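Local coordinates for CT253 (Chlamydia trachomatis serovar L2, PDB 6UXC), which is of unknown function but is probably a lipoprotein made with a signal sequence, and binds a sodium ion through main-chain carbonyls, at residues L37-Q42 with K159-T164; A43-E48 with L168-L173; S50-S55 with R172-I177; Y134-D139 with V178-G183. All blocks are in the same frame, centred on the assembly; numbering follows the deposited sequence.

Contact 1 (L37-Q42 with K159-T164); sequences LPWNLQ and KNFDST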
# COMPACT_ATOMS: atom_id res chain seq x y z
N LEU A 37 16.93 9.42 -1.29
CA LEU A 37 15.99 9.75 -0.25
C LEU A 37 16.51 9.31 1.11
O LEU A 37 17.05 8.22 1.24
CB LEU A 37 14.65 9.07 -0.49
CG LEU A 37 13.63 9.81 -1.34
CD1 LEU A 37 12.31 9.12 -1.16
CD2 LEU A 37 13.54 11.29 -0.97
N PRO A 38 16.34 10.16 2.14
CA PRO A 38 16.76 9.77 3.48
C PRO A 38 15.81 8.82 4.19
O PRO A 38 15.96 8.61 5.40
CB PRO A 38 16.84 11.12 4.21
CG PRO A 38 15.82 11.95 3.54
CD PRO A 38 15.84 11.54 2.09
N TRP A 39 14.83 8.25 3.49
CA TRP A 39 13.99 7.23 4.08
C TRP A 39 13.67 6.20 3.01
O TRP A 39 13.88 6.43 1.82
CB TRP A 39 12.70 7.82 4.71
CG TRP A 39 11.64 8.24 3.70
CD1 TRP A 39 10.59 7.50 3.23
CD2 TRP A 39 11.53 9.52 3.06
NE1 TRP A 39 9.85 8.24 2.32
CE2 TRP A 39 10.40 9.48 2.21
CE3 TRP A 39 12.27 10.70 3.13
CZ2 TRP A 39 10.01 10.57 1.42
CZ3 TRP A 39 11.88 11.78 2.35
CH2 TRP A 39 10.75 11.70 1.51
N ASN A 40 13.13 5.08 3.45
CA ASN A 40 12.77 3.97 2.58
C ASN A 40 11.32 4.12 2.12
O ASN A 40 10.41 4.16 2.95
CB ASN A 40 12.96 2.66 3.34
CG ASN A 40 12.59 1.47 2.53
OD1 ASN A 40 11.55 0.85 2.74
ND2 ASN A 40 13.45 1.12 1.58
N LEU A 41 11.11 4.22 0.81
CA LEU A 41 9.76 4.45 0.29
C LEU A 41 8.81 3.32 0.70
O LEU A 41 7.68 3.58 1.13
CB LEU A 41 9.83 4.58 -1.22
CG LEU A 41 8.75 5.37 -1.93
CD1 LEU A 41 8.69 6.87 -1.49
CD2 LEU A 41 9.02 5.26 -3.40
N GLN A 42 9.26 2.07 0.57
CA GLN A 42 8.43 0.94 1.02
C GLN A 42 8.01 1.09 2.47
O GLN A 42 6.85 0.81 2.83
CB GLN A 42 9.18 -0.39 0.87
CG GLN A 42 9.16 -0.96 -0.50
N LYS A 159 7.55 17.98 9.78
CA LYS A 159 6.26 18.67 9.84
C LYS A 159 5.71 18.94 8.45
O LYS A 159 4.54 18.69 8.17
CB LYS A 159 6.42 19.98 10.61
N ASN A 160 6.56 19.43 7.55
CA ASN A 160 6.11 20.03 6.31
C ASN A 160 6.18 19.09 5.12
O ASN A 160 6.02 19.54 3.98
CB ASN A 160 6.94 21.28 6.01
CG ASN A 160 6.89 22.27 7.14
OD1 ASN A 160 7.93 22.63 7.70
ND2 ASN A 160 5.69 22.70 7.49
N PHE A 161 6.41 17.79 5.35
CA PHE A 161 6.46 16.87 4.21
C PHE A 161 5.17 16.94 3.42
O PHE A 161 5.18 16.88 2.18
CB PHE A 161 6.72 15.44 4.69
CG PHE A 161 6.72 14.43 3.59
CD1 PHE A 161 7.64 14.53 2.56
CD2 PHE A 161 5.82 13.36 3.58
CE1 PHE A 161 7.67 13.62 1.52
CE2 PHE A 161 5.85 12.44 2.54
CZ PHE A 161 6.77 12.55 1.52
N ASP A 162 4.03 17.03 4.10
CA ASP A 162 2.75 17.00 3.41
C ASP A 162 2.54 18.24 2.54
O ASP A 162 1.57 18.27 1.77
CB ASP A 162 1.63 16.83 4.45
CG ASP A 162 1.68 15.47 5.18
OD1 ASP A 162 2.47 14.57 4.78
OD2 ASP A 162 0.93 15.29 6.16
N SER A 163 3.42 19.24 2.62
CA SER A 163 3.39 20.42 1.76
C SER A 163 4.37 20.35 0.60
O SER A 163 4.38 21.25 -0.25
CB SER A 163 3.69 21.68 2.60
OG SER A 163 2.78 21.80 3.69
N THR A 164 5.21 19.32 0.54
CA THR A 164 6.10 19.15 -0.59
C THR A 164 5.38 18.46 -1.73
O THR A 164 4.32 17.86 -1.53
CB THR A 164 7.31 18.31 -0.21
OG1 THR A 164 6.86 16.97 0.08
CG2 THR A 164 8.01 18.93 1.00

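Contact 2 (A43-E48 with L168-L173); sequences AEFSEE and LMHQRL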
# COMPACT_ATOMS: atom_id res chain seq x y z
N ALA A 43 8.92 1.56 3.32
CA ALA A 43 8.57 1.68 4.73
C ALA A 43 7.55 2.79 4.95
O ALA A 43 6.61 2.62 5.74
CB ALA A 43 9.82 1.94 5.56
N GLU A 44 7.71 3.93 4.26
CA GLU A 44 6.70 4.98 4.34
C GLU A 44 5.35 4.45 3.90
O GLU A 44 4.33 4.67 4.56
CB GLU A 44 7.10 6.17 3.47
CG GLU A 44 5.95 7.23 3.35
CD GLU A 44 6.14 8.22 2.21
OE1 GLU A 44 7.17 8.15 1.47
OE2 GLU A 44 5.19 9.05 2.06
N PHE A 45 5.31 3.83 2.72
CA PHE A 45 4.02 3.38 2.21
C PHE A 45 3.38 2.36 3.15
O PHE A 45 2.17 2.39 3.37
CB PHE A 45 4.16 2.80 0.81
CG PHE A 45 4.17 3.85 -0.31
CD1 PHE A 45 5.00 4.95 -0.24
CD2 PHE A 45 3.35 3.69 -1.41
CE1 PHE A 45 5.01 5.90 -1.29
CE2 PHE A 45 3.33 4.62 -2.44
CZ PHE A 45 4.20 5.72 -2.39
N SER A 46 4.17 1.42 3.67
CA SER A 46 3.60 0.44 4.59
C SER A 46 2.98 1.10 5.80
O SER A 46 1.87 0.76 6.23
CB SER A 46 4.66 -0.55 5.03
OG SER A 46 5.11 -1.36 3.96
N GLU A 47 3.71 2.03 6.41
CA GLU A 47 3.22 2.66 7.62
C GLU A 47 2.00 3.52 7.33
O GLU A 47 1.01 3.49 8.09
CB GLU A 47 4.31 3.51 8.26
CG GLU A 47 3.76 4.18 9.52
CD GLU A 47 4.82 4.86 10.34
OE1 GLU A 47 4.55 5.96 10.86
OE2 GLU A 47 5.93 4.31 10.43
N GLU A 48 2.04 4.31 6.26
CA GLU A 48 0.96 5.25 6.00
C GLU A 48 -0.32 4.52 5.60
O GLU A 48 -1.42 4.94 6.00
CB GLU A 48 1.39 6.25 4.92
CG GLU A 48 2.48 7.24 5.37
CD GLU A 48 2.00 8.21 6.44
OE1 GLU A 48 0.77 8.49 6.51
OE2 GLU A 48 2.83 8.71 7.22
N LEU A 168 2.33 15.80 -0.98
CA LEU A 168 0.98 16.04 -1.48
C LEU A 168 0.52 14.87 -2.34
O LEU A 168 -0.61 14.37 -2.20
CB LEU A 168 0.98 17.33 -2.30
CG LEU A 168 1.16 18.63 -1.50
CD1 LEU A 168 1.54 19.82 -2.40
CD2 LEU A 168 -0.13 18.93 -0.77
N MET A 169 1.40 14.42 -3.24
CA MET A 169 1.10 13.30 -4.12
C MET A 169 0.85 12.03 -3.32
O MET A 169 -0.16 11.34 -3.52
CB MET A 169 2.25 13.12 -5.11
CG MET A 169 2.02 12.11 -6.21
SD MET A 169 2.64 10.49 -5.76
CE MET A 169 4.42 10.75 -5.86
N HIS A 170 1.73 11.74 -2.37
CA HIS A 170 1.56 10.55 -1.54
C HIS A 170 0.24 10.57 -0.78
O HIS A 170 -0.45 9.54 -0.70
CB HIS A 170 2.71 10.43 -0.56
CG HIS A 170 3.99 9.96 -1.18
ND1 HIS A 170 5.11 9.69 -0.43
CD2 HIS A 170 4.32 9.72 -2.47
CE1 HIS A 170 6.08 9.30 -1.23
NE2 HIS A 170 5.63 9.32 -2.47
N GLN A 171 -0.09 11.70 -0.17
CA GLN A 171 -1.30 11.80 0.63
C GLN A 171 -2.53 11.44 -0.20
O GLN A 171 -3.38 10.65 0.23
CB GLN A 171 -1.41 13.21 1.20
CG GLN A 171 -2.46 13.40 2.24
CD GLN A 171 -2.51 14.83 2.73
OE1 GLN A 171 -2.54 15.76 1.93
NE2 GLN A 171 -2.49 15.01 4.04
N ARG A 172 -2.62 11.96 -1.42
CA ARG A 172 -3.79 11.67 -2.24
C ARG A 172 -3.81 10.19 -2.62
O ARG A 172 -4.88 9.55 -2.62
CB ARG A 172 -3.82 12.55 -3.50
CG ARG A 172 -4.21 14.00 -3.23
CD ARG A 172 -4.72 14.68 -4.51
NE ARG A 172 -3.78 14.46 -5.60
CZ ARG A 172 -2.70 15.20 -5.80
NH1 ARG A 172 -2.44 16.25 -5.01
NH2 ARG A 172 -1.88 14.92 -6.81
N LEU A 173 -2.65 9.64 -2.95
CA LEU A 173 -2.56 8.23 -3.31
C LEU A 173 -2.93 7.32 -2.15
O LEU A 173 -3.67 6.35 -2.34
CB LEU A 173 -1.15 7.95 -3.81
CG LEU A 173 -0.85 6.57 -4.37
CD1 LEU A 173 -1.79 6.18 -5.50
CD2 LEU A 173 0.60 6.54 -4.84

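Contact 3 (S50-S55 with R172-I177); sequences SRRLHS and RLFREI. With NA (sodium ion), chain C.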
# COMPACT_ATOMS: atom_id res chain seq x y z
N SER A 50 -0.95 1.37 6.53
CA SER A 50 -1.35 0.68 7.76
C SER A 50 -2.06 1.62 8.71
O SER A 50 -3.10 1.27 9.28
CB SER A 50 -0.13 0.02 8.42
OG SER A 50 -0.49 -0.56 9.70
N ARG A 51 -1.53 2.83 8.90
CA ARG A 51 -2.19 3.77 9.80
C ARG A 51 -3.62 4.06 9.35
O ARG A 51 -4.54 4.22 10.16
CB ARG A 51 -1.41 5.08 9.90
CG ARG A 51 -0.18 5.00 10.78
CD ARG A 51 0.59 6.32 10.77
NE ARG A 51 1.80 6.25 11.58
CZ ARG A 51 1.84 6.51 12.88
NH1 ARG A 51 0.75 6.84 13.54
NH2 ARG A 51 2.99 6.44 13.52
N ARG A 52 -3.84 4.16 8.04
CA ARG A 52 -5.17 4.47 7.53
C ARG A 52 -6.12 3.29 7.59
O ARG A 52 -7.34 3.49 7.75
CB ARG A 52 -5.04 5.00 6.10
CG ARG A 52 -4.50 6.43 6.05
CD ARG A 52 -4.22 6.88 4.62
NE ARG A 52 -3.84 8.29 4.56
CZ ARG A 52 -2.63 8.76 4.85
NH1 ARG A 52 -1.66 7.92 5.23
NH2 ARG A 52 -2.39 10.06 4.76
N LEU A 53 -5.62 2.07 7.42
CA LEU A 53 -6.49 0.91 7.60
C LEU A 53 -6.85 0.77 9.06
O LEU A 53 -7.99 0.41 9.40
CB LEU A 53 -5.79 -0.35 7.08
CG LEU A 53 -5.46 -0.41 5.60
CD1 LEU A 53 -4.63 -1.67 5.31
CD2 LEU A 53 -6.72 -0.44 4.79
N HIS A 54 -5.90 1.08 9.95
CA HIS A 54 -6.16 1.11 11.39
C HIS A 54 -7.22 2.15 11.73
O HIS A 54 -8.22 1.86 12.40
CB HIS A 54 -4.84 1.37 12.13
CG HIS A 54 -4.98 1.45 13.61
ND1 HIS A 54 -4.13 2.20 14.39
CD2 HIS A 54 -5.88 0.91 14.46
CE1 HIS A 54 -4.49 2.11 15.65
NE2 HIS A 54 -5.56 1.34 15.72
N SER A 55 -7.05 3.38 11.22
CA SER A 55 -8.02 4.44 11.52
C SER A 55 -9.39 4.15 10.92
O SER A 55 -10.40 4.62 11.45
CB SER A 55 -7.50 5.77 11.00
OG SER A 55 -6.28 6.11 11.64
N ARG A 172 -2.62 11.96 -1.42
CA ARG A 172 -3.79 11.67 -2.24
C ARG A 172 -3.81 10.19 -2.62
O ARG A 172 -4.88 9.55 -2.62
CB ARG A 172 -3.82 12.55 -3.50
CG ARG A 172 -4.21 14.00 -3.23
CD ARG A 172 -4.72 14.68 -4.51
NE ARG A 172 -3.78 14.46 -5.60
CZ ARG A 172 -2.70 15.20 -5.80
NH1 ARG A 172 -2.44 16.25 -5.01
NH2 ARG A 172 -1.88 14.92 -6.81
N LEU A 173 -2.65 9.64 -2.95
CA LEU A 173 -2.56 8.23 -3.31
C LEU A 173 -2.93 7.32 -2.15
O LEU A 173 -3.67 6.35 -2.34
CB LEU A 173 -1.15 7.95 -3.81
CG LEU A 173 -0.85 6.57 -4.37
CD1 LEU A 173 -1.79 6.18 -5.50
CD2 LEU A 173 0.60 6.54 -4.84
N PHE A 174 -2.43 7.61 -0.94
CA PHE A 174 -2.77 6.77 0.21
C PHE A 174 -4.27 6.82 0.47
O PHE A 174 -4.89 5.80 0.76
CB PHE A 174 -2.03 7.20 1.47
CG PHE A 174 -0.54 7.16 1.38
CD1 PHE A 174 0.11 6.20 0.65
CD2 PHE A 174 0.21 8.09 2.06
CE1 PHE A 174 1.49 6.17 0.58
CE2 PHE A 174 1.60 8.06 2.00
CZ PHE A 174 2.22 7.10 1.27
N ARG A 175 -4.85 8.01 0.36
CA ARG A 175 -6.29 8.14 0.56
C ARG A 175 -7.07 7.30 -0.44
O ARG A 175 -8.01 6.60 -0.06
CB ARG A 175 -6.71 9.60 0.44
CG ARG A 175 -6.29 10.48 1.58
CD ARG A 175 -6.69 11.89 1.22
NE ARG A 175 -6.25 12.89 2.19
CZ ARG A 175 -5.82 14.10 1.87
NH1 ARG A 175 -5.72 14.47 0.60
NH2 ARG A 175 -5.45 14.94 2.83
N GLU A 176 -6.64 7.31 -1.71
CA GLU A 176 -7.35 6.54 -2.73
C GLU A 176 -7.19 5.05 -2.52
O GLU A 176 -8.13 4.28 -2.73
CB GLU A 176 -6.88 6.91 -4.14
CG GLU A 176 -7.74 6.21 -5.23
CD GLU A 176 -7.46 6.67 -6.67
OE1 GLU A 176 -8.44 6.85 -7.43
OE2 GLU A 176 -6.30 6.81 -7.06
N ILE A 177 -5.99 4.62 -2.13
CA ILE A 177 -5.75 3.20 -1.92
C ILE A 177 -6.71 2.67 -0.86
O ILE A 177 -7.37 1.65 -1.05
CB ILE A 177 -4.28 2.96 -1.52
CG1 ILE A 177 -3.34 3.15 -2.71
CG2 ILE A 177 -4.14 1.58 -0.94
CD1 ILE A 177 -1.88 3.28 -2.30
NA NA C . -9.52 0.05 11.30
O HOH W 1 -8.19 -1.56 12.86
O HOH W 2 -10.56 -0.22 13.60

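Contact 4 (Y134-D139 with V178-G183); sequences YQEILD and VARVEG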
# COMPACT_ATOMS: atom_id res chain seq x y z
N TYR A 134 -9.99 -8.06 -6.02
CA TYR A 134 -9.78 -6.71 -6.50
C TYR A 134 -8.34 -6.59 -6.97
O TYR A 134 -7.41 -7.06 -6.28
CB TYR A 134 -10.06 -5.69 -5.39
CG TYR A 134 -9.70 -4.28 -5.74
CD1 TYR A 134 -10.29 -3.65 -6.84
CD2 TYR A 134 -8.81 -3.55 -4.97
CE1 TYR A 134 -9.97 -2.35 -7.17
CE2 TYR A 134 -8.49 -2.24 -5.29
CZ TYR A 134 -9.07 -1.65 -6.39
OH TYR A 134 -8.76 -0.35 -6.73
N GLN A 135 -8.16 -5.97 -8.14
CA GLN A 135 -6.83 -5.62 -8.63
C GLN A 135 -6.96 -4.35 -9.45
O GLN A 135 -7.76 -4.31 -10.39
CB GLN A 135 -6.23 -6.72 -9.49
CG GLN A 135 -4.85 -6.36 -10.06
CD GLN A 135 -4.25 -7.48 -10.85
OE1 GLN A 135 -3.27 -8.08 -10.43
NE2 GLN A 135 -4.83 -7.78 -12.00
N GLU A 136 -6.17 -3.34 -9.12
CA GLU A 136 -6.22 -2.10 -9.87
C GLU A 136 -4.93 -1.34 -9.65
O GLU A 136 -4.36 -1.37 -8.56
CB GLU A 136 -7.41 -1.24 -9.44
CG GLU A 136 -7.60 0.03 -10.30
CD GLU A 136 -8.84 0.83 -9.90
OE1 GLU A 136 -9.51 0.46 -8.92
OE2 GLU A 136 -9.16 1.82 -10.60
N ILE A 137 -4.50 -0.64 -10.70
CA ILE A 137 -3.36 0.27 -10.60
C ILE A 137 -3.89 1.67 -10.36
O ILE A 137 -4.68 2.19 -11.16
CB ILE A 137 -2.48 0.20 -11.86
CG1 ILE A 137 -1.92 -1.22 -11.99
CG2 ILE A 137 -1.39 1.25 -11.80
CD1 ILE A 137 -1.17 -1.49 -13.26
N LEU A 138 -3.50 2.25 -9.24
CA LEU A 138 -3.83 3.60 -8.82
C LEU A 138 -2.58 4.46 -8.95
O LEU A 138 -1.45 3.99 -8.79
CB LEU A 138 -4.32 3.61 -7.37
CG LEU A 138 -5.49 2.67 -7.04
CD1 LEU A 138 -5.82 2.72 -5.56
CD2 LEU A 138 -6.72 2.97 -7.89
N ASP A 139 -2.77 5.74 -9.26
CA ASP A 139 -1.61 6.59 -9.43
C ASP A 139 -1.96 8.01 -9.01
O ASP A 139 -3.13 8.36 -8.85
CB ASP A 139 -1.08 6.54 -10.87
CG ASP A 139 -2.13 6.93 -11.91
OD1 ASP A 139 -3.03 7.76 -11.61
OD2 ASP A 139 -2.05 6.38 -13.02
N VAL A 178 -6.81 3.38 0.26
CA VAL A 178 -7.63 2.87 1.35
C VAL A 178 -9.11 2.98 1.00
O VAL A 178 -9.89 2.09 1.36
CB VAL A 178 -7.28 3.57 2.66
CG1 VAL A 178 -8.28 3.21 3.74
CG2 VAL A 178 -5.89 3.17 3.11
N ALA A 179 -9.52 4.01 0.27
CA ALA A 179 -10.92 4.12 -0.12
C ALA A 179 -11.33 2.94 -1.00
O ALA A 179 -12.44 2.40 -0.85
CB ALA A 179 -11.19 5.44 -0.87
N ARG A 180 -10.45 2.54 -1.93
CA ARG A 180 -10.73 1.40 -2.79
C ARG A 180 -10.76 0.10 -2.01
O ARG A 180 -11.65 -0.74 -2.23
CB ARG A 180 -9.68 1.31 -3.90
CG ARG A 180 -9.76 2.47 -4.87
CD ARG A 180 -11.06 2.43 -5.68
NE ARG A 180 -10.77 2.78 -7.07
CZ ARG A 180 -10.67 4.02 -7.53
NH1 ARG A 180 -10.85 5.05 -6.71
NH2 ARG A 180 -10.40 4.23 -8.81
N VAL A 181 -9.80 -0.10 -1.10
CA VAL A 181 -9.81 -1.31 -0.29
C VAL A 181 -11.10 -1.39 0.51
O VAL A 181 -11.73 -2.45 0.59
CB VAL A 181 -8.57 -1.35 0.62
CG1 VAL A 181 -8.69 -2.53 1.61
CG2 VAL A 181 -7.31 -1.49 -0.24
N GLU A 182 -11.49 -0.28 1.14
CA GLU A 182 -12.73 -0.26 1.90
C GLU A 182 -13.92 -0.63 1.04
O GLU A 182 -14.80 -1.40 1.46
CB GLU A 182 -12.96 1.14 2.48
CG GLU A 182 -12.03 1.49 3.59
CD GLU A 182 -12.32 2.87 4.13
OE1 GLU A 182 -12.80 3.74 3.37
OE2 GLU A 182 -12.05 3.10 5.33
N GLY A 183 -13.97 -0.06 -0.17
CA GLY A 183 -15.09 -0.33 -1.05
C GLY A 183 -15.19 -1.79 -1.45
O GLY A 183 -16.27 -2.39 -1.42

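Contact 1 (L37-Q42 with K159-T164)
Trp39 and Phe161 meet obliquely through two atoms of each six-membered ring, and this one aromatic pair makes up the contact between 37-42 and 159-164. Trp39 CH2 lies 3.6 Å from Phe161 CE1, and on the neighbouring corner Trp39 CZ2 is 3.8 Å from Phe161 CZ. The ring planes are turned 80° apart, with centroids separated by 5.2 Å. The indole reaches this spot because its CG sits between the backbone N and the carbonyl carbon (chi1 75°), while Leu37 CD1 rests on one indole face, 3.7 Å above its plane. Around this tight spot the contact is loose: Phe161 is buried, but Trp39 is partly exposed. The turn carrying Phe161 is closed by Thr164, whose OG1 donates to Phe161 O at 2.7 Å, in the carbonyl plane on a lone pair, and also caps Gly167 N at the start of helix 165-184. Asn40 caps helix 41-55 in the same way, through Ala43 N. Across the segments the chemistry is purely apolar, with Trp39 NE1 turned to Glu44 instead, which implies that apolar contact between two aromatic rings joins the approaches to both helices.

Contact 2 (A43-E48 with L168-L173)
A buried His-carboxylate hydrogen bond, flanked by an edge-to-face aromatic pair, joins two helices packed on a mixed five-stranded sheet. Glu44 and Phe45 on helix 41-55 reach His170 on helix 165-184; the axes of the short helical segments approach to 11.5 Å at a crossing angle of -42°. His170 ND1 donates to Glu44 OE2 at 2.6 Å, with an N-H...O angle of 149°; the oxygen is met on its syn side, though the donor stands 26° out of the carboxylate plane. Glu44 makes this reach with CG anti to its backbone N and an extended chain. Its other oxygen, OE1, accepts from Trp39 NE1, while His170 NE2 is bonded to Gln103 OE1, so the buried imidazole is held at both nitrogens and its rotation is fixed. Phe45 points its edge at the face of His170, the centroids 4.9 Å apart, and the edge of Phe174 also packs against Phe45. On the side facing strand 113-124, Phe45 CE2 touches Leu173 CD2 at 4.1 Å. At the imidazole itself, Phe45 CE1 stands 3.5 Å above the ring plane, displaced toward the rim, with His170 CE1 its nearest atom.

Contact 3 (S50-S55 with R172-I177)
With CG anti to the carbonyl carbon (chi1 -75°) and the chain then extended as far as NE, Arg52 stretches from helix 41-55 across to Phe174 on helix 165-184. Phe174 has a similar first torsion, -60°, which leaves its CB facing the arginine while the ring turns off toward Phe45. The guanidinium therefore lies over the base of the phenylalanine: Phe174 CB is 3.6 Å above one face of the group, displaced toward its rim, and Arg52 NH1 comes within 3.7 Å of Phe174 CD2. Guanidinium and phenyl planes are inclined by 47°. The poorly ordered Arg175 lies beside this, its CG 4.4 Å from Arg52 NE. The polar end of Arg52 is directed by a salt bridge from NH1 to Glu48 OE1, one turn earlier on its own helix, which probably balances its charge. Farther along, helix 41-55 ends at a sodium ion. Leu53 O and His54 O each bind it at 2.5 Å, two waters join them, and the carbonyl oxygens of Ser56 and Leu59 complete the site. The last helical turn, the residue after it and the start of strand 59-61 thus hold a cation by main-chain carbonyls at a helix C-terminal end, where the helix dipole would probably favour it.

Contact 4 (Y134-D139 with V178-G183)
Arg180 grips Glu136 side-on with two nitrogens, one to each carboxylate oxygen. Arg180 NE donates to Glu136 OE1 and Arg180 NH2 to Glu136 OE2, both at 3.2 Å and both fairly straight, with N-H...O angles near 157°. Each oxygen is met on its syn side, yet the donors stand well out of the carboxylate plane, because carboxylate and guanidinium are inclined by 48° and the fork is twisted. Tyr134 OH gives Glu136 OE1 a further, very short hydrogen bond of 2.5 Å, so that this oxygen accepts from two donors. The same hydroxyl rests against the aliphatic start of the arginine, 3.4 Å from Arg180 CB. Leu138 meets the group from one face: its CD2 lies 3.8 Å above the guanidinium plane, offset toward the rim, while Leu138 CD1 reaches Arg180 CG at 4.0 Å.

Tyr134, Glu136 and Leu138 alternate along strand 131-143, an outermost strand of the five-stranded mixed sheet, and therefore all face helix 165-184, which packs nearly antiparallel to that strand, at 160° with its axis 10.0 Å away. Arg180 reaches this row of side chains because its chain is bent at chi2 and chi3.

Behind these groups, Arg180 NH1 makes a second salt bridge to Glu176 OE1, one helical turn back, which probably shares the arginine's charge between two carboxylates. The tyrosine ring is stacked against Tyr184 near the helix end, and Leu138 also packs on Leu173 and Ile177. The backbones of Tyr134, Glu136 and Leu138 are hydrogen-bonded to Val122, Val120 and Val118 on the neighbouring strand.

How the contacts relate
Contacts 1, 2 and 3 follow helix 41-55 from its N-cap to its sodium-bound end, and contacts 2, 3 and 4 follow helix 165-184 in the same order. Contacts 1 and 2, with centres about 9 Å apart, are joined by Trp39 NE1, 2.8 Å from Glu44 OE1. Contacts 2 and 3, about 8 Å apart, share Arg172 and Leu173, and Phe174 CZ lies 3.6 Å from Glu44 OE2. Contact 4 adds the sheet: its Leu138 CD1 is 3.7 Å from Ile177 CA of contact 3. Contacts 1 and 4, centres about 22 Å apart, lie on opposite sides of the chain's centre, and the sodium ion belongs to contact 3.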